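Local coordinates for DUF3247 family protein (PDB 2E12) that is of unknown function but adopts a variant of the Sm-like fold, a fold that in relatives commonly binds RNA, at residues Val31-Asp36 with Val87-Met92; Gly62-Leu67 with Trp80-Arg85. All coordinates share one frame; numbering follows the deposited sequence.

How the interactions relate
Both contacts are antiparallel strand pairings within the same small Sm-like chain, their centres about 14 Å apart. Interaction 2 is nested along the chain inside the loop that interaction 1 closes: strand 30-35 comes first, then 61-70 and 79-82 form a hairpin, and 86-91 returns to pair with 30-35. A short 3-10 turn at 83-85 connects the two, carrying the chain from one three-stranded sheet to the other. The pairings also touch directly. R85 NH2 forms a salt bridge with D36 OD2 at 2.9 Å, and I33 CD1 packs on L67 CD2 at 3.7 Å, so the two sheets meet through both an ion pair and apolar packing.

Interaction 1. Residues Val31-Asp36 with Val87-Met92; sequences VRIELD and VAVHPM
A classic beta bulge, with V87 and A88 both facing E34, lies where strand 86-91 begins and strand 30-35 is ending. E34 O accepts two backbone N-H groups, from V87 N at 2.6 Å and from A88 N at 3.3 Å, and both reach it from the same face of the carbonyl plane. The extra residue is taken up at V87, whose psi of -26° departs from the extended values that follow. In return E34 N donates to A88 O at 2.8 Å, almost perfectly straight. Further along, R32 and H90 form a regular hydrogen-bonded pair, with R32 N to H90 O at 3.0 Å and the reciprocal bond from H90 N to R32 O.

This is the pairing of first and last strands found in Sm-like and SH3-like barrels, and it brings the C-terminal strand back beside strand 30-35. The two faces differ in character. On one, V31, I33 and V89 are buried: V31 CB meets V89 CG1 at 4.2 Å, with L24, L25 and I41 packing around the three residues. On the other, R32, E34, A88 and H90 lie nearer solvent. E34 has CG opposite its carbonyl carbon (chi1 -66°) and runs on extended, which lays the side chain over the A88 methyl; E34 CD is 3.6 Å from A88 CB. At the edge of the H90 ring and near its plane, E34 OE1 is 4.4 Å from H90 CD2, a loose contact. Beyond the bulge, V87 points toward the partner strand and sets its CG2 3.4 Å from D36 N, alongside the D36 CB as well. The D36 carboxylate turns away toward R85.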
# COMPACT_ATOMS: atom_id res chain seq x y z
N VAL A 31 -3.91 -16.35 -9.89
CA VAL A 31 -4.57 -15.87 -8.70
C VAL A 31 -6.08 -15.91 -8.82
O VAL A 31 -6.63 -16.14 -9.90
CB VAL A 31 -4.16 -14.41 -8.40
CG1 VAL A 31 -2.65 -14.31 -8.26
CG2 VAL A 31 -4.64 -13.51 -9.52
N ARG A 32 -6.75 -15.71 -7.69
CA ARG A 32 -8.21 -15.66 -7.65
C ARG A 32 -8.43 -14.28 -7.07
O ARG A 32 -7.80 -13.91 -6.08
CB ARG A 32 -8.78 -16.72 -6.73
CG ARG A 32 -10.17 -17.23 -7.12
CD ARG A 32 -10.43 -18.60 -6.49
NE ARG A 32 -10.04 -18.65 -5.09
CZ ARG A 32 -10.59 -17.91 -4.12
NH1 ARG A 32 -11.57 -17.06 -4.41
NH2 ARG A 32 -10.16 -18.02 -2.88
N ILE A 33 -9.33 -13.52 -7.69
CA ILE A 33 -9.59 -12.15 -7.27
C ILE A 33 -11.00 -11.91 -6.75
O ILE A 33 -11.97 -12.42 -7.30
CB ILE A 33 -9.36 -11.20 -8.46
CG1 ILE A 33 -7.94 -11.42 -9.01
CG2 ILE A 33 -9.56 -9.75 -8.03
CD1 ILE A 33 -7.66 -10.68 -10.30
N GLU A 34 -11.10 -11.12 -5.68
CA GLU A 34 -12.39 -10.76 -5.11
C GLU A 34 -12.70 -9.33 -5.57
O GLU A 34 -11.90 -8.42 -5.35
CB GLU A 34 -12.36 -10.81 -3.57
CG GLU A 34 -12.18 -12.21 -2.99
CD GLU A 34 -12.48 -12.27 -1.50
OE1 GLU A 34 -12.23 -13.32 -0.87
OE2 GLU A 34 -12.97 -11.25 -0.95
N LEU A 35 -13.86 -9.15 -6.21
CA LEU A 35 -14.31 -7.85 -6.73
C LEU A 35 -15.40 -7.24 -5.85
O LEU A 35 -16.14 -7.97 -5.20
CB LEU A 35 -14.84 -8.02 -8.15
CG LEU A 35 -13.84 -8.54 -9.20
CD1 LEU A 35 -14.60 -9.05 -10.41
CD2 LEU A 35 -12.87 -7.44 -9.58
N ASP A 36 -15.52 -5.91 -5.87
CA ASP A 36 -16.52 -5.21 -5.04
C ASP A 36 -17.99 -5.36 -5.43
O ASP A 36 -18.86 -4.73 -4.82
CB ASP A 36 -16.16 -3.72 -4.93
CG ASP A 36 -16.28 -2.97 -6.25
OD1 ASP A 36 -16.75 -3.57 -7.24
OD2 ASP A 36 -15.92 -1.78 -6.29
N VAL A 87 -11.11 -6.18 -4.18
CA VAL A 87 -11.24 -6.23 -2.73
C VAL A 87 -10.24 -7.20 -2.09
O VAL A 87 -9.85 -7.05 -0.93
CB VAL A 87 -12.67 -6.67 -2.34
CG1 VAL A 87 -12.85 -6.63 -0.84
CG2 VAL A 87 -13.68 -5.77 -3.02
N ALA A 88 -9.80 -8.20 -2.86
CA ALA A 88 -8.84 -9.17 -2.34
C ALA A 88 -8.16 -9.94 -3.47
O ALA A 88 -8.74 -10.12 -4.54
CB ALA A 88 -9.56 -10.15 -1.40
N VAL A 89 -6.93 -10.38 -3.22
CA VAL A 89 -6.16 -11.14 -4.20
C VAL A 89 -5.44 -12.26 -3.47
O VAL A 89 -4.60 -12.00 -2.61
CB VAL A 89 -5.11 -10.26 -4.90
CG1 VAL A 89 -4.27 -11.12 -5.84
CG2 VAL A 89 -5.79 -9.13 -5.67
N HIS A 90 -5.76 -13.51 -3.81
CA HIS A 90 -5.11 -14.65 -3.18
C HIS A 90 -4.44 -15.54 -4.22
O HIS A 90 -4.97 -15.76 -5.31
CB HIS A 90 -6.15 -15.43 -2.36
CG HIS A 90 -6.67 -14.66 -1.19
ND1 HIS A 90 -5.89 -14.32 -0.11
CD2 HIS A 90 -7.89 -14.11 -0.95
CE1 HIS A 90 -6.60 -13.59 0.74
NE2 HIS A 90 -7.82 -13.45 0.25
N PRO A 91 -3.24 -16.06 -3.90
CA PRO A 91 -2.48 -16.92 -4.82
C PRO A 91 -2.97 -18.37 -4.86
O PRO A 91 -3.84 -18.75 -4.07
CB PRO A 91 -1.08 -16.82 -4.25
CG PRO A 91 -1.35 -16.84 -2.78
CD PRO A 91 -2.51 -15.87 -2.64
N MET A 92 -2.42 -19.15 -5.79
CA MET A 92 -2.71 -20.58 -5.97
C MET A 92 -3.80 -21.00 -6.97
O MET A 92 -3.67 -22.03 -7.65
CB MET A 92 -2.97 -21.25 -4.61
CG MET A 92 -2.99 -22.78 -4.65
SD MET A 92 -1.49 -23.51 -5.29
CE MET A 92 -0.71 -24.04 -3.80

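Interaction 2. Residues Gly62-Leu67 with Trp80-Arg85; sequences GSNGQL and WIWMDR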
# COMPACT_ATOMS: atom_id res chain seq x y z
N GLY A 62 -6.77 11.60 -11.91
CA GLY A 62 -6.50 10.78 -10.74
C GLY A 62 -5.85 9.45 -11.09
O GLY A 62 -5.54 9.20 -12.26
N SER A 63 -5.65 8.59 -10.10
CA SER A 63 -5.01 7.31 -10.35
C SER A 63 -5.96 6.13 -10.47
O SER A 63 -7.06 6.14 -9.94
CB SER A 63 -3.99 7.02 -9.25
OG SER A 63 -2.93 7.95 -9.30
N ASN A 64 -5.50 5.11 -11.20
CA ASN A 64 -6.25 3.87 -11.41
C ASN A 64 -5.37 2.95 -12.26
O ASN A 64 -4.22 3.28 -12.55
CB ASN A 64 -7.55 4.15 -12.15
CG ASN A 64 -8.62 3.12 -11.85
OD1 ASN A 64 -8.33 1.99 -11.48
ND2 ASN A 64 -9.87 3.51 -12.02
N GLY A 65 -5.91 1.79 -12.64
CA GLY A 65 -5.14 0.86 -13.46
C GLY A 65 -6.01 -0.18 -14.15
O GLY A 65 -7.15 -0.43 -13.74
N GLN A 66 -5.47 -0.79 -15.20
CA GLN A 66 -6.20 -1.80 -15.95
C GLN A 66 -5.48 -3.13 -15.88
O GLN A 66 -4.27 -3.19 -16.10
CB GLN A 66 -6.37 -1.36 -17.41
CG GLN A 66 -7.20 -0.07 -17.56
CD GLN A 66 -7.32 0.40 -19.00
OE1 GLN A 66 -8.01 -0.21 -19.80
NE2 GLN A 66 -6.62 1.49 -19.33
N LEU A 67 -6.23 -4.18 -15.57
CA LEU A 67 -5.72 -5.54 -15.43
C LEU A 67 -6.35 -6.46 -16.47
O LEU A 67 -7.56 -6.41 -16.71
CB LEU A 67 -6.06 -6.07 -14.03
CG LEU A 67 -5.78 -7.53 -13.66
CD1 LEU A 67 -4.29 -7.76 -13.60
CD2 LEU A 67 -6.41 -7.84 -12.31
N TRP A 80 -10.61 -7.74 -19.26
CA TRP A 80 -9.97 -6.53 -18.77
C TRP A 80 -10.84 -5.94 -17.68
O TRP A 80 -12.06 -5.81 -17.85
CB TRP A 80 -9.80 -5.49 -19.88
CG TRP A 80 -8.69 -5.78 -20.84
CD1 TRP A 80 -8.73 -6.64 -21.91
CD2 TRP A 80 -7.37 -5.23 -20.82
NE1 TRP A 80 -7.52 -6.64 -22.56
CE2 TRP A 80 -6.67 -5.78 -21.91
CE3 TRP A 80 -6.71 -4.31 -19.99
CZ2 TRP A 80 -5.34 -5.45 -22.19
CZ3 TRP A 80 -5.39 -3.98 -20.27
CH2 TRP A 80 -4.72 -4.55 -21.37
N ILE A 81 -10.22 -5.57 -16.56
CA ILE A 81 -10.96 -5.00 -15.43
C ILE A 81 -10.22 -3.78 -14.88
O ILE A 81 -8.99 -3.73 -14.93
CB ILE A 81 -11.10 -6.02 -14.29
CG1 ILE A 81 -11.88 -7.24 -14.78
CG2 ILE A 81 -11.78 -5.38 -13.09
CD1 ILE A 81 -12.08 -8.31 -13.72
N TRP A 82 -10.96 -2.81 -14.36
CA TRP A 82 -10.32 -1.65 -13.75
C TRP A 82 -10.02 -2.10 -12.33
O TRP A 82 -10.88 -2.68 -11.66
CB TRP A 82 -11.23 -0.42 -13.78
CG TRP A 82 -11.42 0.13 -15.16
CD1 TRP A 82 -12.41 -0.20 -16.05
CD2 TRP A 82 -10.56 1.04 -15.85
NE1 TRP A 82 -12.21 0.46 -17.24
CE2 TRP A 82 -11.08 1.23 -17.14
CE3 TRP A 82 -9.39 1.73 -15.49
CZ2 TRP A 82 -10.48 2.07 -18.09
CZ3 TRP A 82 -8.79 2.56 -16.43
CH2 TRP A 82 -9.34 2.72 -17.72
N MET A 83 -8.80 -1.84 -11.87
CA MET A 83 -8.36 -2.28 -10.55
C MET A 83 -9.02 -1.70 -9.30
O MET A 83 -8.91 -2.30 -8.23
CB MET A 83 -6.84 -2.14 -10.46
CG MET A 83 -6.10 -3.23 -11.24
SD MET A 83 -4.37 -2.83 -11.62
CE MET A 83 -3.56 -3.31 -10.10
N ASP A 84 -9.70 -0.57 -9.41
CA ASP A 84 -10.37 -0.01 -8.23
C ASP A 84 -11.54 -0.89 -7.77
O ASP A 84 -12.15 -0.65 -6.73
CB ASP A 84 -10.90 1.41 -8.52
CG ASP A 84 -11.81 1.47 -9.74
OD1 ASP A 84 -12.53 2.48 -9.89
OD2 ASP A 84 -11.80 0.52 -10.55
N ARG A 85 -11.86 -1.90 -8.56
CA ARG A 85 -12.96 -2.82 -8.25
C ARG A 85 -12.52 -4.00 -7.38
O ARG A 85 -13.35 -4.79 -6.93
CB ARG A 85 -13.58 -3.34 -9.55
CG ARG A 85 -13.92 -2.27 -10.57
CD ARG A 85 -15.15 -1.43 -10.19
NE ARG A 85 -14.95 -0.63 -8.99
CZ ARG A 85 -15.86 0.19 -8.47
NH1 ARG A 85 -17.05 0.32 -9.05
NH2 ARG A 85 -15.59 0.88 -7.37
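Strand segments 62-67 and 80-82 run antiparallel, their axes at 162°, and L67 and I81 form a hydrogen-bonded pair: L67 N to I81 O at 2.9 Å and I81 N to L67 O at 2.8 Å. Two residues on, M83 N still donates to G65 O at 2.9 Å as the chain enters a 3-10 turn.

Q66 and W82, a non-hydrogen-bonded pair, stand side by side: with CG turned away from its carbonyl carbon (chi1 -63°) and the chain extended, Q66 runs alongside the indole. Q66 CG sits over one face in a CH-pi contact, 3.5 Å from the centroid of the W82 six-membered ring. Beyond it Q66 CD lies 3.3 Å from W82 CH2, over the rim, the amide plane only 18° from the ring plane. Y54 contacts both partners, its hydroxyl bonded to Q66 NE2 and its ring edge-to-face with W82. From the other flank W80 presents a ring edge, its CE3 3.9 Å from Q66 CB.

L67 and I81 are on the other face of the sheet; L67 CB meets M83 CG at 4.0 Å, where M83 reaches in from the 3-10 turn and continues to W21 and V22 of the N-terminal helix. Next to the turn, on strand 61-70, N64 OD1 takes the N-H of G65 at 2.7 Å, while ND2 lies near the D84 carboxylate but bonds to H7 O; D84 OD1 pairs with the Y9 hydroxyl.

A beta hairpin running out into a 3-10 turn, which redirects the chain toward the last strand, is typical of SH3-like barrels, the clan of this Sm-like variant.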